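Long-range contacts in DNA repair protein RAD7 (Saccharomyces cerevisiae, PDB 5ZB2), which acts in global genome nucleotide excision repair, which removes damage from nontranscribed DNA, as a component of the global genome repair complex, and binds Elc1: residues 171-176 with 198-203; 303-309 with 330-336. One frame throughout, in Å; residues are numbered along the deposited sequence.

Contact 1: residues 171-176 with 198-203; sequences LSNLLI and LLPQYL
Leu175 and Tyr202 meet where helix 168-178 and the short helix 199-202 lie side by side on the outer, helical side of the leucine-rich-repeat solenoid. The tight part of the contact is built round Leu175. Its CB sits over one face of the Tyr202 ring as a CH-pi contact, 3.8 Å from the ring centroid and 23° off the ring normal, but shifted toward the rim, so that the nearest ring atom is Tyr202 CG at 3.5 Å. With CG anti to its carbonyl carbon (chi1 -63°), Leu175 crosses the Tyr202 side chain at about a right angle. Both its methyls touch Tyr202, and beyond it Leu175 CD1 reaches Leu198 CB at 3.9 Å and lies near Leu199 CD2, while Leu175 CD2 meets Leu203 CD2 at 4.1 Å. Leu171 adds a looser touch on the same inward side, its CD1 4.4 Å from Leu199 CD2. Toward the solenoid interior, Leu199 and Leu203 both pack on Leu185 of strand 184-188 and on Leu230 of helix 224-234, which ties the short helix 199-202 to the strand layer and to helix 224-234. Toward solvent the contact thins. The exposed side chain of Ile176 runs beside Tyr202, pointing the same way, and touches it through CG1 near the phenol end of the ring rather than over its centre. Ser172 is only partly exposed; its OG makes a weak hydrogen bond to Asp168 O, one turn back in its own helix, while Leu198 CD1 lies 3.8 Å from Ser172 OG in van der Waals contact.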
loop_
_atom_site.group_PDB
_atom_site.type_symbol
_atom_site.label_atom_id
_atom_site.label_comp_id
_atom_site.label_asym_id
_atom_site.label_seq_id
_atom_site.Cartn_x
_atom_site.Cartn_y
_atom_site.Cartn_z
ATOM N N LEU A 171 -28.116 -0.248 -5.439
ATOM C CA LEU A 171 -29.004 -1.331 -5.031
ATOM C C LEU A 171 -29.402 -2.196 -6.222
ATOM O O LEU A 171 -29.422 -3.430 -6.124
ATOM C CB LEU A 171 -30.244 -0.754 -4.349
ATOM C CG LEU A 171 -31.315 -1.762 -3.929
ATOM C CD1 LEU A 171 -30.767 -2.721 -2.884
ATOM C CD2 LEU A 171 -32.544 -1.044 -3.412
ATOM N N SER A 172 -29.735 -1.568 -7.355
ATOM C CA SER A 172 -30.081 -2.333 -8.549
ATOM C C SER A 172 -28.929 -3.232 -8.984
ATOM O O SER A 172 -29.142 -4.397 -9.337
ATOM C CB SER A 172 -30.478 -1.390 -9.685
ATOM O OG SER A 172 -31.681 -0.710 -9.383
ATOM N N ASN A 173 -27.698 -2.711 -8.961
ATOM C CA ASN A 173 -26.554 -3.524 -9.362
ATOM C C ASN A 173 -26.289 -4.649 -8.369
ATOM O O ASN A 173 -25.819 -5.721 -8.765
ATOM C CB ASN A 173 -25.311 -2.650 -9.521
ATOM C CG ASN A 173 -25.454 -1.630 -10.633
ATOM O OD1 ASN A 173 -25.215 -0.440 -10.434
ATOM N ND2 ASN A 173 -25.846 -2.093 -11.815
ATOM N N LEU A 174 -26.571 -4.431 -7.085
ATOM C CA LEU A 174 -26.489 -5.523 -6.121
ATOM C C LEU A 174 -27.481 -6.623 -6.470
ATOM O O LEU A 174 -27.133 -7.810 -6.500
ATOM C CB LEU A 174 -26.755 -5.006 -4.708
ATOM C CG LEU A 174 -26.998 -6.092 -3.653
ATOM C CD1 LEU A 174 -25.787 -7.001 -3.538
ATOM C CD2 LEU A 174 -27.343 -5.484 -2.300
ATOM N N LEU A 175 -28.733 -6.242 -6.728
ATOM C CA LEU A 175 -29.773 -7.231 -6.982
ATOM C C LEU A 175 -29.571 -7.906 -8.331
ATOM O O LEU A 175 -29.705 -9.128 -8.444
ATOM C CB LEU A 175 -31.145 -6.568 -6.910
ATOM C CG LEU A 175 -31.509 -5.993 -5.541
ATOM C CD1 LEU A 175 -32.833 -5.250 -5.608
ATOM C CD2 LEU A 175 -31.558 -7.091 -4.493
ATOM N N ILE A 176 -29.242 -7.126 -9.362
ATOM C CA ILE A 176 -29.004 -7.699 -10.682
ATOM C C ILE A 176 -27.871 -8.718 -10.628
ATOM O O ILE A 176 -27.972 -9.803 -11.209
ATOM C CB ILE A 176 -28.721 -6.579 -11.701
ATOM C CG1 ILE A 176 -29.999 -5.777 -11.959
ATOM C CG2 ILE A 176 -28.182 -7.157 -13.009
ATOM C CD1 ILE A 176 -29.812 -4.561 -12.851
ATOM N N LEU A 198 -38.148 -3.052 -5.163
ATOM C CA LEU A 198 -37.476 -4.032 -6.009
ATOM C C LEU A 198 -37.125 -5.315 -5.265
ATOM O O LEU A 198 -36.847 -6.330 -5.914
ATOM C CB LEU A 198 -36.195 -3.435 -6.603
ATOM C CG LEU A 198 -36.357 -2.223 -7.522
ATOM C CD1 LEU A 198 -34.999 -1.660 -7.907
ATOM C CD2 LEU A 198 -37.154 -2.585 -8.768
ATOM N N LEU A 199 -37.129 -5.299 -3.931
ATOM C CA LEU A 199 -36.680 -6.473 -3.183
ATOM C C LEU A 199 -37.518 -7.712 -3.475
ATOM O O LEU A 199 -36.932 -8.786 -3.688
ATOM C CB LEU A 199 -36.654 -6.159 -1.682
ATOM C CG LEU A 199 -35.743 -5.009 -1.208
ATOM C CD1 LEU A 199 -35.693 -4.957 0.314
ATOM C CD2 LEU A 199 -34.334 -5.113 -1.773
ATOM N N PRO A 200 -38.854 -7.656 -3.500
ATOM C CA PRO A 200 -39.617 -8.888 -3.774
ATOM C C PRO A 200 -39.305 -9.508 -5.125
ATOM O O PRO A 200 -39.431 -10.729 -5.275
ATOM C CB PRO A 200 -41.082 -8.427 -3.687
ATOM C CG PRO A 200 -41.053 -7.172 -2.894
ATOM C CD PRO A 200 -39.742 -6.514 -3.218
ATOM N N GLN A 201 -38.886 -8.709 -6.110
ATOM C CA GLN A 201 -38.577 -9.255 -7.430
ATOM C C GLN A 201 -37.324 -10.121 -7.402
ATOM O O GLN A 201 -37.282 -11.179 -8.044
ATOM C CB GLN A 201 -38.390 -8.123 -8.441
ATOM C CG GLN A 201 -39.571 -7.190 -8.579
ATOM C CD GLN A 201 -39.400 -6.217 -9.728
ATOM O OE1 GLN A 201 -38.668 -6.487 -10.683
ATOM N NE2 GLN A 201 -40.070 -5.076 -9.641
ATOM N N TYR A 202 -36.290 -9.689 -6.679
ATOM C CA TYR A 202 -34.963 -10.270 -6.829
ATOM C C TYR A 202 -34.584 -11.255 -5.734
ATOM O O TYR A 202 -33.721 -12.107 -5.970
ATOM C CB TYR A 202 -33.909 -9.161 -6.873
ATOM C CG TYR A 202 -33.899 -8.376 -8.163
ATOM C CD1 TYR A 202 -33.161 -8.812 -9.257
ATOM C CD2 TYR A 202 -34.610 -7.190 -8.283
ATOM C CE1 TYR A 202 -33.144 -8.100 -10.435
ATOM C CE2 TYR A 202 -34.597 -6.470 -9.461
ATOM C CZ TYR A 202 -33.860 -6.929 -10.533
ATOM O OH TYR A 202 -33.836 -6.217 -11.710
ATOM N N LEU A 203 -35.185 -11.160 -4.550
ATOM C CA LEU A 203 -34.788 -11.998 -3.419
ATOM C C LEU A 203 -35.582 -13.299 -3.484
ATOM O O LEU A 203 -36.544 -13.518 -2.745
ATOM C CB LEU A 203 -35.009 -11.260 -2.104
ATOM C CG LEU A 203 -34.249 -9.946 -1.921
ATOM C CD1 LEU A 203 -34.546 -9.362 -0.551
ATOM C CD2 LEU A 203 -32.748 -10.144 -2.101
#

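Contact 2: residues 303-309 with 330-336; sequences RCLQLGD and NSLKELT
Two successive leucine-rich-repeat loops, each leading from a strand into a helix, stack here from Arg303 and Asn330 to Asp309 and Thr336. Near the strands, Arg303 N donates to Asn330 O at 2.9 Å, almost straight (172°). Water 1, at the edge of the Arg303 guanidinium and in its plane, accepts from NH1 and donates to Ser331 OG; that hydroxyl donates in turn to Asn330 OD1. Next come type I turns, Cys304 to Leu307 and Leu332 to Leu335, equivalent parts of the repeating solenoid unit. Between them Leu332 CD1 packs on Leu307 CB at 3.8 Å, and water 2 donates to Leu305 O and Leu307 O while accepting from Glu334 N. Leu335 CD2 packs on the Gly308 backbone, 3.4 Å from Gly308 C. At the helix starts Asp309 OD1 takes Thr336 N on its syn lone pair at 2.7 Å; Asp309 OD2 also takes Thr336 OG1, at 2.5 Å, so short that its exact length is doubtful. Turned between the backbone N and the carbonyl carbon (chi1 78°), Thr336 OG1 can also accept from Glu338 N as the N-cap of helix 337-341. With an alanine in place of Asp309, Thr336 N would probably lose its acceptor and the hydroxyl be left with one fewer partner.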
loop_
_atom_site.group_PDB
_atom_site.type_symbol
_atom_site.label_atom_id
_atom_site.label_comp_id
_atom_site.label_asym_id
_atom_site.label_seq_id
_atom_site.Cartn_x
_atom_site.Cartn_y
_atom_site.Cartn_z
ATOM N N ARG A 303 -40.070 1.511 21.404
ATOM C CA ARG A 303 -40.867 2.637 20.912
ATOM C C ARG A 303 -42.013 2.184 20.009
ATOM O O ARG A 303 -42.436 2.917 19.113
ATOM C CB ARG A 303 -39.991 3.674 20.200
ATOM C CG ARG A 303 -39.183 4.535 21.169
ATOM C CD ARG A 303 -38.587 5.764 20.502
ATOM N NE ARG A 303 -39.607 6.622 19.903
ATOM C CZ ARG A 303 -40.411 7.430 20.587
ATOM N NH1 ARG A 303 -40.332 7.494 21.911
ATOM N NH2 ARG A 303 -41.305 8.172 19.948
ATOM N N CYS A 304 -42.537 0.980 20.248
ATOM C CA CYS A 304 -43.835 0.579 19.703
ATOM C C CYS A 304 -44.906 1.048 20.682
ATOM O O CYS A 304 -45.452 0.284 21.481
ATOM C CB CYS A 304 -43.891 -0.924 19.482
ATOM S SG CYS A 304 -43.276 -1.439 17.887
ATOM N N LEU A 305 -45.222 2.342 20.588
ATOM C CA LEU A 305 -45.873 3.046 21.688
ATOM C C LEU A 305 -47.225 2.444 22.054
ATOM O O LEU A 305 -47.677 2.594 23.196
ATOM C CB LEU A 305 -46.028 4.525 21.329
ATOM C CG LEU A 305 -44.733 5.266 20.980
ATOM C CD1 LEU A 305 -45.029 6.700 20.560
ATOM C CD2 LEU A 305 -43.748 5.247 22.149
ATOM N N GLN A 306 -47.889 1.768 21.115
ATOM C CA GLN A 306 -49.230 1.263 21.384
ATOM C C GLN A 306 -49.244 -0.063 22.133
ATOM O O GLN A 306 -50.288 -0.429 22.684
ATOM C CB GLN A 306 -50.003 1.083 20.077
ATOM C CG GLN A 306 -50.452 2.368 19.417
ATOM C CD GLN A 306 -51.572 2.127 18.420
ATOM O OE1 GLN A 306 -52.631 1.611 18.777
ATOM N NE2 GLN A 306 -51.338 2.483 17.162
ATOM N N LEU A 307 -48.130 -0.789 22.168
ATOM C CA LEU A 307 -48.166 -2.185 22.585
ATOM C C LEU A 307 -48.405 -2.311 24.083
ATOM O O LEU A 307 -47.746 -1.648 24.893
ATOM C CB LEU A 307 -46.867 -2.885 22.196
ATOM C CG LEU A 307 -46.541 -2.879 20.704
ATOM C CD1 LEU A 307 -45.301 -3.725 20.456
ATOM C CD2 LEU A 307 -47.708 -3.368 19.852
ATOM N N GLY A 308 -49.347 -3.185 24.441
ATOM C CA GLY A 308 -49.724 -3.419 25.819
ATOM C C GLY A 308 -49.529 -4.858 26.259
ATOM O O GLY A 308 -48.815 -5.630 25.609
ATOM N N ASP A 309 -50.185 -5.230 27.360
ATOM C CA ASP A 309 -49.868 -6.482 28.044
ATOM C C ASP A 309 -50.050 -7.693 27.133
ATOM O O ASP A 309 -49.181 -8.568 27.065
ATOM C CB ASP A 309 -50.734 -6.626 29.297
ATOM C CG ASP A 309 -50.443 -5.559 30.339
ATOM O OD1 ASP A 309 -49.343 -4.974 30.309
ATOM O OD2 ASP A 309 -51.315 -5.305 31.194
ATOM N N ASN A 330 -38.496 -1.021 25.685
ATOM C CA ASN A 330 -38.267 0.392 25.953
ATOM C C ASN A 330 -39.395 1.254 25.404
ATOM O O ASN A 330 -39.771 1.142 24.235
ATOM C CB ASN A 330 -36.934 0.813 25.333
ATOM C CG ASN A 330 -36.551 2.239 25.670
ATOM O OD1 ASN A 330 -37.191 3.195 25.232
ATOM N ND2 ASN A 330 -35.482 2.387 26.436
ATOM N N SER A 331 -39.933 2.115 26.268
ATOM C CA SER A 331 -40.949 3.120 25.957
ATOM C C SER A 331 -42.341 2.529 25.773
ATOM O O SER A 331 -43.225 3.234 25.264
ATOM C CB SER A 331 -40.596 3.932 24.705
ATOM O OG SER A 331 -39.333 4.551 24.831
ATOM N N LEU A 332 -42.578 1.274 26.163
ATOM C CA LEU A 332 -43.926 0.707 26.104
ATOM C C LEU A 332 -44.705 1.212 27.315
ATOM O O LEU A 332 -44.816 0.557 28.355
ATOM C CB LEU A 332 -43.884 -0.814 26.045
ATOM C CG LEU A 332 -43.240 -1.453 24.808
ATOM C CD1 LEU A 332 -43.857 -2.822 24.542
ATOM C CD2 LEU A 332 -43.348 -0.572 23.575
ATOM N N LYS A 333 -45.263 2.414 27.154
ATOM C CA LYS A 333 -45.978 3.080 28.235
ATOM C C LYS A 333 -47.290 2.391 28.583
ATOM O O LYS A 333 -47.813 2.606 29.681
ATOM C CB LYS A 333 -46.256 4.533 27.850
ATOM C CG LYS A 333 -45.860 5.549 28.909
ATOM C CD LYS A 333 -44.351 5.743 28.967
ATOM C CE LYS A 333 -43.976 6.908 29.870
ATOM N NZ LYS A 333 -42.508 7.145 29.904
ATOM N N GLU A 334 -47.834 1.571 27.680
ATOM C CA GLU A 334 -49.126 0.940 27.919
ATOM C C GLU A 334 -49.036 -0.320 28.766
ATOM O O GLU A 334 -50.069 -0.793 29.249
ATOM C CB GLU A 334 -49.800 0.602 26.589
ATOM C CG GLU A 334 -50.163 1.818 25.757
ATOM C CD GLU A 334 -51.124 2.745 26.472
ATOM O OE1 GLU A 334 -52.059 2.242 27.132
ATOM O OE2 GLU A 334 -50.936 3.977 26.384
ATOM N N LEU A 335 -47.846 -0.871 28.967
ATOM C CA LEU A 335 -47.725 -2.074 29.773
ATOM C C LEU A 335 -48.138 -1.796 31.214
ATOM O O LEU A 335 -48.021 -0.674 31.716
ATOM C CB LEU A 335 -46.291 -2.606 29.734
ATOM C CG LEU A 335 -45.780 -3.076 28.370
ATOM C CD1 LEU A 335 -44.311 -3.449 28.455
ATOM C CD2 LEU A 335 -46.607 -4.252 27.852
ATOM N N THR A 336 -48.635 -2.831 31.875
ATOM C CA THR A 336 -48.947 -2.794 33.295
ATOM C C THR A 336 -48.160 -3.898 33.990
ATOM O O THR A 336 -47.394 -4.634 33.363
ATOM C CB THR A 336 -50.452 -2.959 33.549
ATOM O OG1 THR A 336 -50.816 -4.338 33.427
ATOM C CG2 THR A 336 -51.274 -2.125 32.569
HETATM O O HOH W 1 -38.395 6.861 23.929
HETATM O O HOH W 2 -46.849 0.886 25.003
HETATM O O HOH W 3 -51.827 -3.168 28.723
#

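Overall arrangement
Both contacts lie in the leucine-rich-repeat solenoid of the C-terminal part of the protein that this chain represents, and join successive strand-loop-helix elements at different levels: contact 1 pairs helices on the outer side, whereas contact 2 stacks the loops that lead from strand to helix. They follow one another along the chain, with centres 35 Å apart and nearest atoms about 19 Å apart, so they do not touch. Contact 1 is apolar between its segments, while contact 2 adds direct hydrogen bonds and bridging waters to leucine packing. Neither includes a residue of the polyethylene-glycol pockets, which belong to the N-terminal part of this chain, and no other protein chain of the assembly touches either contact.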